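Local coordinates for p800 reaction center core protein (Heliobacterium modesticaldum, PDB 5V8K) that forms the symmetric homodimeric core of a photosynthetic reaction center, holding bacteriochlorophyll g pigments among membrane-spanning helices and supplying cysteines to a [4Fe-4S] cluster, at residues A[114-122]-A[181-189]; A[121-132]-A[169-180]. All blocks are in the same frame, centred on the assembly; numbering follows the deposited sequence.

Contact 1 of 2, residues A[114-122]-A[181-189]; sequences GKALVAQFH and IFHYFAGFN. With GBF (Bacteriochlorophyll g), chain R.
Gly-114 to His-122 and Ile-181 to Ala-186 run as antiparallel helical segments, their axes 9.2 Å apart at 164°, before the second helix ends at Gly-187, whose positive phi (76°) turns the chain back so that Phe-188 faces the first helix. This is a transmembrane helix pair carrying an axial histidine ligand. His-183 NE2 binds the magnesium of the bacteriochlorophyll g at 2.5 Å, and its other nitrogen, ND1, donates to Gly-187 O, close to the imidazole plane, fixing the ring's rotation. Phe-182 CD2 sits over one face of that imidazole and Phe-188 CE1 over the other, so the imidazole is held between two phenyl rings. With CG anti to its carbonyl carbon (chi1 -55°), the Phe-188 ring turns its edge to Gly-114 O, 3.3 Å from Phe-188 CE2, and meets Leu-117 CD2 with CZ at 3.7 Å, the two side chains crossing at about a right angle. Val-118 fills in beside them, its CG1 3.9 Å from Tyr-184 CB. Farther along, His-122 presents CE1 to Ile-181 CG1, while its nitrogens serve Phe-177 O and the magnesium of another bacteriochlorophyll. Phe-121 reaches the first pigment directly: the pigment's CMC methyl rests over the centre of its ring, opposite Leu-117 O, and Phe-121 CZ lies 3.4 Å from CHC of that bacteriochlorophyll.

Contact 2 of 2, residues A[121-132]-A[169-180]; sequences FHFFALIATLWG and HVAFGAVFFLGG. With GBF (Bacteriochlorophyll g), chain Q.
Ala-125 and Gly-173 mark the closest approach of two antiparallel transmembrane helices, whose small residues bring the segment axes within 7.1 Å and which together build a bacteriochlorophyll g site. The CA atoms of these two residues are 4.0 Å apart. Beside them Thr-129 OG1 lies 3.3 Å from Gly-173 CA, too close for any side chain on Gly-173. The hydroxyl is turned back on its own helix, donating to Ala-125 O from the opposite face to Thr-129 N, so two bonds hold that carbonyl.

At one end, His-122 NE2 donates to Phe-177 O at 2.7 Å, in the carbonyl plane and on a lone pair, with an N-H...O angle of 152°; His-122 ND1 binds the magnesium of another bacteriochlorophyll. Phe-177 CD1 sits over a face of the imidazole, although the nearly parallel rings are slid apart. Phe-176 packs CB against Phe-121 O, and its ring meets that of Phe-121 obliquely.

At the other end, His-169 NE2 binds the pigment magnesium at 2.5 Å, while ND1 is hydrogen-bonded to Met-165 O. Trp-131, with CG anti to its backbone N (chi1 -178°), lays its indole over the C2D-C3D side of the macrocycle and turns its CD1 edge to the face of His-169, 3.7 Å from His-169 CD2. Trp-131 NE1 gives a weak hydrogen bond to the pigment's O1D at 3.1 Å. Replacing Trp-131 by an alanine is likely to leave O1D without this weak donor and open a gap beside the imidazole and the macrocycle. Each histidine thus spends one nitrogen on magnesium and the other on a backbone carbonyl, consistent with neutral imidazoles whose rotation the carbonyl bonds probably fix.

In the fold
Both contacts are buried and join the same two helices, 113-137 and 162-186, with centres 14 Å apart; they meet where Val-118 CG1 packs on Gly-180 O, 3.5 Å away. Contact 2 has the closer axes, because glycine and alanine let the backbones close in; over its longer segments it buries 711 Å², against 435 Å² in contact 1. There the axes stand farther apart, and larger side chains, among them Phe-188 beyond the helix end, lie between them. Contact 1 binds one bacteriochlorophyll through His-183 and contact 2 another through His-169, while His-122, shared with Phe-121 by both, binds the magnesium of a third. A hydrogen bond links the segments in contact 2 alone; contact 1 relies on apolar and aromatic contacts.

Contact 1 of 2, residues A[114-122]-A[181-189]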
loop_
_atom_site.group_PDB
_atom_site.type_symbol
_atom_site.label_atom_id
_atom_site.label_comp_id
_atom_site.label_asym_id
_atom_site.label_seq_id
_atom_site.Cartn_x
_atom_site.Cartn_y
_atom_site.Cartn_z
ATOM N N GLY A 114 14.774 10.322 43.219
ATOM C CA GLY A 114 14.599 11.692 43.685
ATOM C C GLY A 114 15.913 12.440 43.830
ATOM O O GLY A 114 16.014 13.610 43.448
ATOM N N LYS A 115 16.938 11.781 44.380
ATOM C CA LYS A 115 18.258 12.411 44.475
ATOM C C LYS A 115 18.827 12.709 43.097
ATOM O O LYS A 115 19.351 13.802 42.848
ATOM C CB LYS A 115 19.240 11.512 45.231
ATOM C CG LYS A 115 19.083 11.455 46.739
ATOM C CD LYS A 115 18.853 12.838 47.338
ATOM C CE LYS A 115 19.000 12.834 48.848
ATOM N NZ LYS A 115 18.249 13.983 49.411
ATOM N N ALA A 116 18.802 11.715 42.210
ATOM C CA ALA A 116 19.252 11.935 40.843
ATOM C C ALA A 116 18.536 13.123 40.214
ATOM O O ALA A 116 19.125 13.866 39.427
ATOM C CB ALA A 116 19.015 10.681 40.004
ATOM N N LEU A 117 17.265 13.331 40.551
ATOM C CA LEU A 117 16.558 14.435 39.910
ATOM C C LEU A 117 17.035 15.771 40.461
ATOM O O LEU A 117 17.155 16.747 39.706
ATOM C CB LEU A 117 15.049 14.273 40.066
ATOM C CG LEU A 117 14.222 15.362 39.377
ATOM C CD1 LEU A 117 14.588 15.518 37.902
ATOM C CD2 LEU A 117 12.771 15.051 39.496
ATOM N N VAL A 118 17.327 15.827 41.769
ATOM C CA VAL A 118 17.968 17.008 42.358
ATOM C C VAL A 118 19.250 17.328 41.605
ATOM O O VAL A 118 19.490 18.475 41.206
ATOM C CB VAL A 118 18.249 16.793 43.860
ATOM C CG1 VAL A 118 18.974 17.987 44.445
ATOM C CG2 VAL A 118 16.976 16.617 44.631
ATOM N N ALA A 119 20.089 16.308 41.397
ATOM C CA ALA A 119 21.365 16.507 40.716
ATOM C C ALA A 119 21.152 16.989 39.292
ATOM O O ALA A 119 21.911 17.825 38.790
ATOM C CB ALA A 119 22.175 15.208 40.719
ATOM N N GLN A 120 20.134 16.463 38.618
ATOM C CA GLN A 120 19.850 16.909 37.253
ATOM C C GLN A 120 19.418 18.372 37.215
ATOM O O GLN A 120 19.808 19.107 36.309
ATOM C CB GLN A 120 18.794 15.998 36.621
ATOM C CG GLN A 120 19.339 14.624 36.301
ATOM C CD GLN A 120 20.329 14.659 35.141
ATOM O OE1 GLN A 120 21.511 15.021 35.307
ATOM N NE2 GLN A 120 19.849 14.265 33.953
ATOM N N PHE A 121 18.612 18.812 38.183
ATOM C CA PHE A 121 18.264 20.228 38.276
ATOM C C PHE A 121 19.501 21.126 38.302
ATOM O O PHE A 121 19.513 22.190 37.667
ATOM C CB PHE A 121 17.426 20.494 39.541
ATOM C CG PHE A 121 16.010 19.967 39.485
ATOM C CD1 PHE A 121 15.382 19.743 38.274
ATOM C CD2 PHE A 121 15.300 19.726 40.657
ATOM C CE1 PHE A 121 14.057 19.262 38.220
ATOM C CE2 PHE A 121 13.991 19.240 40.615
ATOM C CZ PHE A 121 13.370 19.007 39.391
ATOM N N HIS A 122 20.533 20.747 39.064
ATOM C CA HIS A 122 21.695 21.623 39.204
ATOM C C HIS A 122 22.715 21.431 38.090
ATOM O O HIS A 122 23.441 22.375 37.767
ATOM C CB HIS A 122 22.366 21.436 40.581
ATOM C CG HIS A 122 21.770 22.288 41.662
ATOM N ND1 HIS A 122 22.438 22.591 42.826
ATOM C CD2 HIS A 122 20.570 22.904 41.753
ATOM C CE1 HIS A 122 21.676 23.345 43.596
ATOM N NE2 HIS A 122 20.536 23.555 42.965
ATOM N N ILE A 181 17.856 23.268 45.088
ATOM C CA ILE A 181 18.057 23.399 46.527
ATOM C C ILE A 181 16.767 23.093 47.268
ATOM O O ILE A 181 16.762 22.362 48.271
ATOM C CB ILE A 181 18.588 24.797 46.874
ATOM C CG1 ILE A 181 20.039 24.896 46.433
ATOM C CG2 ILE A 181 18.479 25.062 48.381
ATOM C CD1 ILE A 181 20.568 26.261 46.468
ATOM N N PHE A 182 15.656 23.665 46.801
ATOM C CA PHE A 182 14.388 23.446 47.481
ATOM C C PHE A 182 14.077 21.961 47.580
ATOM O O PHE A 182 13.754 21.454 48.659
ATOM C CB PHE A 182 13.258 24.171 46.761
ATOM C CG PHE A 182 11.897 23.753 47.239
ATOM C CD1 PHE A 182 11.306 24.364 48.339
ATOM C CD2 PHE A 182 11.232 22.718 46.618
ATOM C CE1 PHE A 182 10.080 23.964 48.785
ATOM C CE2 PHE A 182 9.991 22.313 47.053
ATOM C CZ PHE A 182 9.412 22.929 48.137
ATOM N N HIS A 183 14.171 21.242 46.461
ATOM C CA HIS A 183 13.882 19.813 46.487
ATOM C C HIS A 183 14.961 18.988 47.162
ATOM O O HIS A 183 14.687 17.856 47.573
ATOM C CB HIS A 183 13.696 19.277 45.085
ATOM C CG HIS A 183 12.303 19.437 44.582
ATOM N ND1 HIS A 183 11.214 18.885 45.220
ATOM C CD2 HIS A 183 11.819 20.101 43.511
ATOM C CE1 HIS A 183 10.116 19.202 44.563
ATOM N NE2 HIS A 183 10.458 19.935 43.520
ATOM N N TYR A 184 16.195 19.481 47.221
ATOM C CA TYR A 184 17.192 18.767 48.001
ATOM C C TYR A 184 16.704 18.582 49.429
ATOM O O TYR A 184 16.896 17.520 50.033
ATOM C CB TYR A 184 18.518 19.513 47.965
ATOM C CG TYR A 184 19.570 18.921 48.856
ATOM C CD1 TYR A 184 20.126 17.684 48.578
ATOM C CD2 TYR A 184 20.011 19.603 49.972
ATOM C CE1 TYR A 184 21.088 17.133 49.391
ATOM C CE2 TYR A 184 20.982 19.074 50.791
ATOM C CZ TYR A 184 21.523 17.838 50.498
ATOM O OH TYR A 184 22.490 17.315 51.338
ATOM N N PHE A 185 16.038 19.596 49.969
ATOM C CA PHE A 185 15.607 19.593 51.358
ATOM C C PHE A 185 14.217 18.986 51.543
ATOM O O PHE A 185 13.971 18.297 52.537
ATOM C CB PHE A 185 15.635 21.023 51.895
ATOM C CG PHE A 185 17.017 21.549 52.130
ATOM C CD1 PHE A 185 17.824 21.001 53.119
ATOM C CD2 PHE A 185 17.514 22.596 51.363
ATOM C CE1 PHE A 185 19.101 21.485 53.333
ATOM C CE2 PHE A 185 18.782 23.083 51.572
ATOM C CZ PHE A 185 19.582 22.530 52.555
ATOM N N ALA A 186 13.310 19.210 50.589
ATOM C CA ALA A 186 11.914 18.821 50.732
ATOM C C ALA A 186 11.585 17.492 50.072
ATOM O O ALA A 186 10.601 16.858 50.456
ATOM C CB ALA A 186 11.004 19.912 50.154
ATOM N N GLY A 187 12.369 17.049 49.115
ATOM C CA GLY A 187 12.108 15.768 48.511
ATOM C C GLY A 187 10.928 15.836 47.551
ATOM O O GLY A 187 10.445 16.906 47.178
ATOM N N PHE A 188 10.476 14.643 47.149
ATOM C CA PHE A 188 9.330 14.465 46.262
ATOM C C PHE A 188 8.297 13.550 46.908
ATOM O O PHE A 188 7.545 12.863 46.214
ATOM C CB PHE A 188 9.764 13.899 44.907
ATOM C CG PHE A 188 10.832 14.713 44.224
ATOM C CD1 PHE A 188 10.495 15.770 43.397
ATOM C CD2 PHE A 188 12.177 14.434 44.430
ATOM C CE1 PHE A 188 11.478 16.527 42.793
ATOM C CE2 PHE A 188 13.159 15.184 43.820
ATOM C CZ PHE A 188 12.816 16.227 43.010
ATOM N N ASN A 189 8.258 13.544 48.241
ATOM C CA ASN A 189 7.471 12.589 49.012
ATOM C C ASN A 189 5.976 12.883 48.996
ATOM O O ASN A 189 5.205 12.089 49.541
ATOM C CB ASN A 189 7.975 12.578 50.459
ATOM C CG ASN A 189 7.375 11.460 51.289
ATOM O OD1 ASN A 189 6.992 10.419 50.758
ATOM N ND2 ASN A 189 7.296 11.671 52.604
HETATM MG MG GBF R . 8.496 20.709 42.113
HETATM C CHA GBF R . 6.424 20.890 44.917
HETATM C CHB GBF R . 7.425 17.637 41.546
HETATM C CHC GBF R . 10.514 20.830 39.312
HETATM C CHD GBF R . 9.436 24.094 42.845
HETATM N NA GBF R . 7.185 19.541 42.995
HETATM C C1A GBF R . 6.454 19.623 44.111
HETATM C C2A GBF R . 5.215 18.774 44.087
HETATM C C3A GBF R . 5.850 17.581 43.365
HETATM C C4A GBF R . 6.900 18.300 42.586
HETATM C CMA GBF R . 6.503 16.544 44.266
HETATM C CAA GBF R . 4.069 19.428 43.310
HETATM C CBA GBF R . 2.798 18.600 43.342
HETATM C CGA GBF R . 1.772 19.137 42.368
HETATM O O1A GBF R . 1.976 20.150 41.726
HETATM O O2A GBF R . 0.555 18.386 42.107
HETATM N NB GBF R . 8.849 19.402 40.589
HETATM C C1B GBF R . 8.394 18.148 40.540
HETATM C C2B GBF R . 8.915 17.522 39.412
HETATM C C3B GBF R . 9.770 18.432 38.794
HETATM C C4B GBF R . 9.723 19.592 39.594
HETATM C CMB GBF R . 8.586 16.115 38.986
HETATM C CAB GBF R . 10.592 18.246 37.558
HETATM C CBB GBF R . 10.669 17.209 36.741
HETATM N NC GBF R . 9.686 22.153 41.286
HETATM C C1C GBF R . 10.430 22.035 40.180
HETATM C C2C GBF R . 11.342 23.074 39.635
HETATM C C3C GBF R . 10.896 23.943 40.745
HETATM C C4C GBF R . 9.980 23.409 41.651
HETATM C CMC GBF R . 12.798 22.607 39.729
HETATM C CAC GBF R . 11.409 25.328 40.932
HETATM C CBC GBF R . 12.386 25.988 39.992
HETATM N ND GBF R . 8.128 22.182 43.433
HETATM C C1D GBF R . 8.477 23.421 43.736
HETATM C C2D GBF R . 7.866 24.185 45.052
HETATM C C3D GBF R . 7.121 23.048 45.342
HETATM C C4D GBF R . 7.241 21.929 44.473
HETATM C CMD GBF R . 7.986 25.524 45.732
HETATM C CAD GBF R . 6.145 22.675 46.397
HETATM O OBD GBF R . 5.678 23.236 47.447
HETATM C CBD GBF R . 5.668 21.299 46.126
HETATM C CGD GBF R . 5.974 20.345 47.239
HETATM O O1D GBF R . 5.083 19.958 47.970
HETATM O O2D GBF R . 7.324 19.844 47.461
HETATM C CED GBF R . 7.506 18.523 47.991
#

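Contact 2 of 2, residues A[121-132]-A[169-180]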
loop_
_atom_site.group_PDB
_atom_site.type_symbol
_atom_site.label_atom_id
_atom_site.label_comp_id
_atom_site.label_asym_id
_atom_site.label_seq_id
_atom_site.Cartn_x
_atom_site.Cartn_y
_atom_site.Cartn_z
ATOM N N PHE A 121 18.612 18.812 38.183
ATOM C CA PHE A 121 18.264 20.228 38.276
ATOM C C PHE A 121 19.501 21.126 38.302
ATOM O O PHE A 121 19.513 22.190 37.667
ATOM C CB PHE A 121 17.426 20.494 39.541
ATOM C CG PHE A 121 16.010 19.967 39.485
ATOM C CD1 PHE A 121 15.382 19.743 38.274
ATOM C CD2 PHE A 121 15.300 19.726 40.657
ATOM C CE1 PHE A 121 14.057 19.262 38.220
ATOM C CE2 PHE A 121 13.991 19.240 40.615
ATOM C CZ PHE A 121 13.370 19.007 39.391
ATOM N N HIS A 122 20.533 20.747 39.064
ATOM C CA HIS A 122 21.695 21.623 39.204
ATOM C C HIS A 122 22.715 21.431 38.090
ATOM O O HIS A 122 23.441 22.375 37.767
ATOM C CB HIS A 122 22.366 21.436 40.581
ATOM C CG HIS A 122 21.770 22.288 41.662
ATOM N ND1 HIS A 122 22.438 22.591 42.826
ATOM C CD2 HIS A 122 20.570 22.904 41.753
ATOM C CE1 HIS A 122 21.676 23.345 43.596
ATOM N NE2 HIS A 122 20.536 23.555 42.965
ATOM N N PHE A 123 22.769 20.255 37.468
ATOM C CA PHE A 123 23.513 20.129 36.222
ATOM C C PHE A 123 22.888 20.991 35.120
ATOM O O PHE A 123 23.592 21.714 34.404
ATOM C CB PHE A 123 23.572 18.667 35.781
ATOM C CG PHE A 123 24.376 18.458 34.522
ATOM C CD1 PHE A 123 25.745 18.696 34.508
ATOM C CD2 PHE A 123 23.772 18.028 33.362
ATOM C CE1 PHE A 123 26.493 18.511 33.351
ATOM C CE2 PHE A 123 24.526 17.843 32.191
ATOM C CZ PHE A 123 25.878 18.082 32.200
ATOM N N PHE A 124 21.559 20.919 34.956
ATOM C CA PHE A 124 20.903 21.802 33.993
ATOM C C PHE A 124 21.127 23.267 34.349
ATOM O O PHE A 124 21.287 24.108 33.463
ATOM C CB PHE A 124 19.404 21.511 33.916
ATOM C CG PHE A 124 19.045 20.369 33.018
ATOM C CD1 PHE A 124 19.616 19.116 33.197
ATOM C CD2 PHE A 124 18.109 20.531 32.014
ATOM C CE1 PHE A 124 19.264 18.044 32.381
ATOM C CE2 PHE A 124 17.752 19.452 31.198
ATOM C CZ PHE A 124 18.345 18.210 31.387
ATOM N N ALA A 125 21.107 23.601 35.640
ATOM C CA ALA A 125 21.391 24.976 36.033
ATOM C C ALA A 125 22.783 25.386 35.577
ATOM O O ALA A 125 22.973 26.488 35.052
ATOM C CB ALA A 125 21.265 25.134 37.548
ATOM N N LEU A 126 23.762 24.499 35.738
ATOM C CA LEU A 126 25.112 24.811 35.295
ATOM C C LEU A 126 25.132 25.071 33.797
ATOM O O LEU A 126 25.617 26.113 33.349
ATOM C CB LEU A 126 26.066 23.676 35.663
ATOM C CG LEU A 126 27.501 23.827 35.170
ATOM C CD1 LEU A 126 28.194 24.934 35.944
ATOM C CD2 LEU A 126 28.222 22.508 35.298
ATOM N N ILE A 127 24.585 24.141 33.007
ATOM C CA ILE A 127 24.599 24.298 31.553
ATOM C C ILE A 127 23.927 25.601 31.143
ATOM O O ILE A 127 24.438 26.341 30.295
ATOM C CB ILE A 127 23.942 23.091 30.858
ATOM C CG1 ILE A 127 24.938 21.959 30.657
ATOM C CG2 ILE A 127 23.496 23.456 29.463
ATOM C CD1 ILE A 127 25.557 21.436 31.885
ATOM N N ALA A 128 22.756 25.898 31.711
ATOM C CA ALA A 128 22.056 27.103 31.279
ATOM C C ALA A 128 22.877 28.352 31.579
ATOM O O ALA A 128 22.956 29.263 30.745
ATOM C CB ALA A 128 20.690 27.198 31.940
ATOM N N THR A 129 23.494 28.408 32.768
ATOM C CA THR A 129 24.271 29.583 33.171
ATOM C C THR A 129 25.515 29.736 32.309
ATOM O O THR A 129 25.794 30.821 31.791
ATOM C CB THR A 129 24.651 29.473 34.654
ATOM O OG1 THR A 129 23.457 29.353 35.439
ATOM C CG2 THR A 129 25.447 30.694 35.122
ATOM N N LEU A 130 26.265 28.651 32.127
ATOM C CA LEU A 130 27.491 28.731 31.344
ATOM C C LEU A 130 27.200 29.114 29.898
ATOM O O LEU A 130 27.983 29.840 29.269
ATOM C CB LEU A 130 28.250 27.403 31.410
ATOM C CG LEU A 130 28.849 26.961 32.746
ATOM C CD1 LEU A 130 29.669 25.706 32.525
ATOM C CD2 LEU A 130 29.707 28.095 33.358
ATOM N N TRP A 131 26.079 28.653 29.347
ATOM C CA TRP A 131 25.805 29.011 27.957
ATOM C C TRP A 131 25.412 30.477 27.834
ATOM O O TRP A 131 25.824 31.152 26.887
ATOM C CB TRP A 131 24.726 28.130 27.352
ATOM C CG TRP A 131 24.518 28.510 25.898
ATOM C CD1 TRP A 131 23.417 29.084 25.336
ATOM C CD2 TRP A 131 25.490 28.390 24.847
ATOM N NE1 TRP A 131 23.642 29.305 23.991
ATOM C CE2 TRP A 131 24.906 28.884 23.676
ATOM C CE3 TRP A 131 26.801 27.904 24.791
ATOM C CZ2 TRP A 131 25.592 28.908 22.453
ATOM C CZ3 TRP A 131 27.466 27.914 23.579
ATOM C CH2 TRP A 131 26.874 28.421 22.440
ATOM N N GLY A 132 24.584 30.973 28.763
ATOM C CA GLY A 132 24.350 32.404 28.843
ATOM C C GLY A 132 25.643 33.210 28.926
ATOM O O GLY A 132 25.765 34.269 28.305
ATOM N N HIS A 169 18.897 32.684 29.629
ATOM C CA HIS A 169 19.593 31.457 30.009
ATOM C C HIS A 169 20.080 31.521 31.446
ATOM O O HIS A 169 19.866 30.584 32.227
ATOM C CB HIS A 169 20.749 31.198 29.061
ATOM C CG HIS A 169 20.301 30.792 27.701
ATOM N ND1 HIS A 169 19.783 31.692 26.794
ATOM C CD2 HIS A 169 20.225 29.580 27.113
ATOM C CE1 HIS A 169 19.454 31.055 25.689
ATOM N NE2 HIS A 169 19.705 29.773 25.860
ATOM N N VAL A 170 20.718 32.627 31.814
ATOM C CA VAL A 170 21.196 32.808 33.179
ATOM C C VAL A 170 20.035 32.721 34.157
ATOM O O VAL A 170 20.167 32.159 35.254
ATOM C CB VAL A 170 21.942 34.150 33.295
ATOM C CG1 VAL A 170 22.472 34.366 34.709
ATOM C CG2 VAL A 170 23.080 34.210 32.298
ATOM N N ALA A 171 18.871 33.258 33.774
ATOM C CA ALA A 171 17.725 33.210 34.675
ATOM C C ALA A 171 17.277 31.774 34.866
ATOM O O ALA A 171 17.001 31.347 35.989
ATOM C CB ALA A 171 16.588 34.084 34.147
ATOM N N PHE A 172 17.256 30.995 33.789
ATOM C CA PHE A 172 16.940 29.581 33.927
ATOM C C PHE A 172 17.956 28.885 34.814
ATOM O O PHE A 172 17.601 27.980 35.568
ATOM C CB PHE A 172 16.863 28.902 32.547
ATOM C CG PHE A 172 15.463 28.809 31.997
ATOM C CD1 PHE A 172 14.598 27.795 32.410
ATOM C CD2 PHE A 172 15.009 29.737 31.067
ATOM C CE1 PHE A 172 13.320 27.714 31.921
ATOM C CE2 PHE A 172 13.738 29.661 30.566
ATOM C CZ PHE A 172 12.877 28.643 30.995
ATOM N N GLY A 173 19.214 29.305 34.763
ATOM C CA GLY A 173 20.192 28.760 35.685
ATOM C C GLY A 173 19.811 29.022 37.124
ATOM O O GLY A 173 19.777 28.110 37.949
ATOM N N ALA A 174 19.500 30.278 37.438
ATOM C CA ALA A 174 19.075 30.638 38.788
ATOM C C ALA A 174 17.829 29.862 39.213
ATOM O O ALA A 174 17.764 29.342 40.334
ATOM C CB ALA A 174 18.813 32.145 38.862
ATOM N N VAL A 175 16.828 29.774 38.340
ATOM C CA VAL A 175 15.575 29.121 38.720
ATOM C C VAL A 175 15.817 27.654 39.071
ATOM O O VAL A 175 15.369 27.173 40.119
ATOM C CB VAL A 175 14.525 29.287 37.604
ATOM C CG1 VAL A 175 13.350 28.310 37.775
ATOM C CG2 VAL A 175 14.022 30.729 37.612
ATOM N N PHE A 176 16.527 26.921 38.202
ATOM C CA PHE A 176 16.819 25.518 38.491
ATOM C C PHE A 176 17.797 25.352 39.650
ATOM O O PHE A 176 17.823 24.292 40.285
ATOM C CB PHE A 176 17.377 24.825 37.258
ATOM C CG PHE A 176 16.325 24.331 36.317
ATOM C CD1 PHE A 176 15.504 23.268 36.670
ATOM C CD2 PHE A 176 16.145 24.927 35.087
ATOM C CE1 PHE A 176 14.513 22.803 35.801
ATOM C CE2 PHE A 176 15.155 24.460 34.196
ATOM C CZ PHE A 176 14.356 23.404 34.552
ATOM N N PHE A 177 18.625 26.364 39.927
ATOM C CA PHE A 177 19.458 26.314 41.123
ATOM C C PHE A 177 18.597 26.379 42.384
ATOM O O PHE A 177 18.736 25.549 43.290
ATOM C CB PHE A 177 20.490 27.453 41.092
ATOM C CG PHE A 177 21.295 27.591 42.363
ATOM C CD1 PHE A 177 22.295 26.690 42.662
ATOM C CD2 PHE A 177 21.060 28.635 43.241
ATOM C CE1 PHE A 177 23.050 26.821 43.809
ATOM C CE2 PHE A 177 21.816 28.770 44.395
ATOM C CZ PHE A 177 22.813 27.862 44.675
ATOM N N LEU A 178 17.696 27.362 42.463
ATOM C CA LEU A 178 16.803 27.444 43.616
ATOM C C LEU A 178 15.890 26.227 43.701
ATOM O O LEU A 178 15.579 25.751 44.802
ATOM C CB LEU A 178 15.972 28.722 43.542
ATOM C CG LEU A 178 16.759 30.031 43.491
ATOM C CD1 LEU A 178 15.784 31.208 43.422
ATOM C CD2 LEU A 178 17.714 30.180 44.689
ATOM N N GLY A 179 15.412 25.736 42.558
ATOM C CA GLY A 179 14.507 24.599 42.584
ATOM C C GLY A 179 15.211 23.329 43.013
ATOM O O GLY A 179 14.634 22.491 43.705
ATOM N N GLY A 180 16.472 23.168 42.604
ATOM C CA GLY A 180 17.257 22.036 43.078
ATOM C C GLY A 180 17.527 22.090 44.572
ATOM O O GLY A 180 17.437 21.078 45.270
HETATM MG MG GBF Q . 18.787 27.824 24.678
HETATM C CHA GBF Q . 21.047 27.534 22.035
HETATM C CHB GBF Q . 16.934 29.825 22.839
HETATM C CHC GBF Q . 16.404 27.348 27.124
HETATM C CHD GBF Q . 20.971 25.648 26.508
HETATM N NA GBF Q . 18.934 28.486 22.823
HETATM C C1A GBF Q . 19.827 28.369 21.844
HETATM C C2A GBF Q . 19.347 28.756 20.482
HETATM C C3A GBF Q . 18.481 29.924 20.958
HETATM C C4A GBF Q . 18.089 29.386 22.293
HETATM C CMA GBF Q . 19.194 31.259 21.111
HETATM C CAA GBF Q . 18.582 27.578 19.875
HETATM C CBA GBF Q . 17.585 27.950 18.804
HETATM C CGA GBF Q . 16.226 28.243 19.395
HETATM O O1A GBF Q . 15.579 29.186 18.966
HETATM O O2A GBF Q . 15.821 27.644 20.659
HETATM N NB GBF Q . 16.865 28.446 24.874
HETATM C C1B GBF Q . 16.300 29.385 24.113
HETATM C C2B GBF Q . 15.105 29.787 24.718
HETATM C C3B GBF Q . 14.986 29.066 25.904
HETATM C C4B GBF Q . 16.122 28.259 25.976
HETATM C CMB GBF Q . 14.159 30.810 24.147
HETATM C CAB GBF Q . 13.907 29.097 26.917
HETATM C CBB GBF Q . 12.860 29.887 26.984
HETATM N NC GBF Q . 18.737 26.760 26.422
HETATM C C1C GBF Q . 17.706 26.651 27.272
HETATM C C2C GBF Q . 17.720 25.856 28.534
HETATM C C3C GBF Q . 19.073 25.425 28.184
HETATM C C4C GBF Q . 19.627 25.947 27.025
HETATM C CMC GBF Q . 17.677 26.807 29.738
HETATM C CAC GBF Q . 19.855 24.503 29.030
HETATM C CBC GBF Q . 19.296 23.892 30.292
HETATM N ND GBF Q . 20.528 26.826 24.485
HETATM C C1D GBF Q . 21.354 26.056 25.164
HETATM C C2D GBF Q . 22.732 25.509 24.529
HETATM C C3D GBF Q . 22.424 26.191 23.338
HETATM C C4D GBF Q . 21.215 26.919 23.282
HETATM C CMD GBF Q . 23.864 24.649 25.023
HETATM C CAD GBF Q . 23.076 26.402 22.020
HETATM O OBD GBF Q . 24.146 25.994 21.444
HETATM C CBD GBF Q . 22.158 27.169 21.141
HETATM C CGD GBF Q . 22.823 28.369 20.513
HETATM O O1D GBF Q . 22.815 29.494 20.983
HETATM O O2D GBF Q . 23.489 28.207 19.272
HETATM C CED GBF Q . 24.129 29.377 18.729
HETATM C C1 GBF Q . 14.458 27.791 21.093
HETATM C C2 GBF Q . 14.293 27.140 22.441
HETATM C C3 GBF Q . 13.294 26.315 22.751
HETATM C C4 GBF Q . 12.223 26.016 21.750
HETATM C C5 GBF Q . 13.244 25.677 24.124
HETATM C C6 GBF Q . 13.545 24.194 23.968
HETATM C C7 GBF Q . 13.535 23.511 25.316
HETATM C C8 GBF Q . 12.416 23.015 25.887
HETATM C C9 GBF Q . 11.084 23.116 25.200
HETATM C C10 GBF Q . 12.423 22.323 27.239
HETATM C C11 GBF Q . 13.817 22.118 27.836
HETATM C C12 GBF Q . 13.696 21.292 29.098
HETATM C C13 GBF Q . 14.485 21.466 30.162
HETATM C C14 GBF Q . 15.569 22.503 30.189
HETATM C C15 GBF Q . 14.296 20.598 31.371
#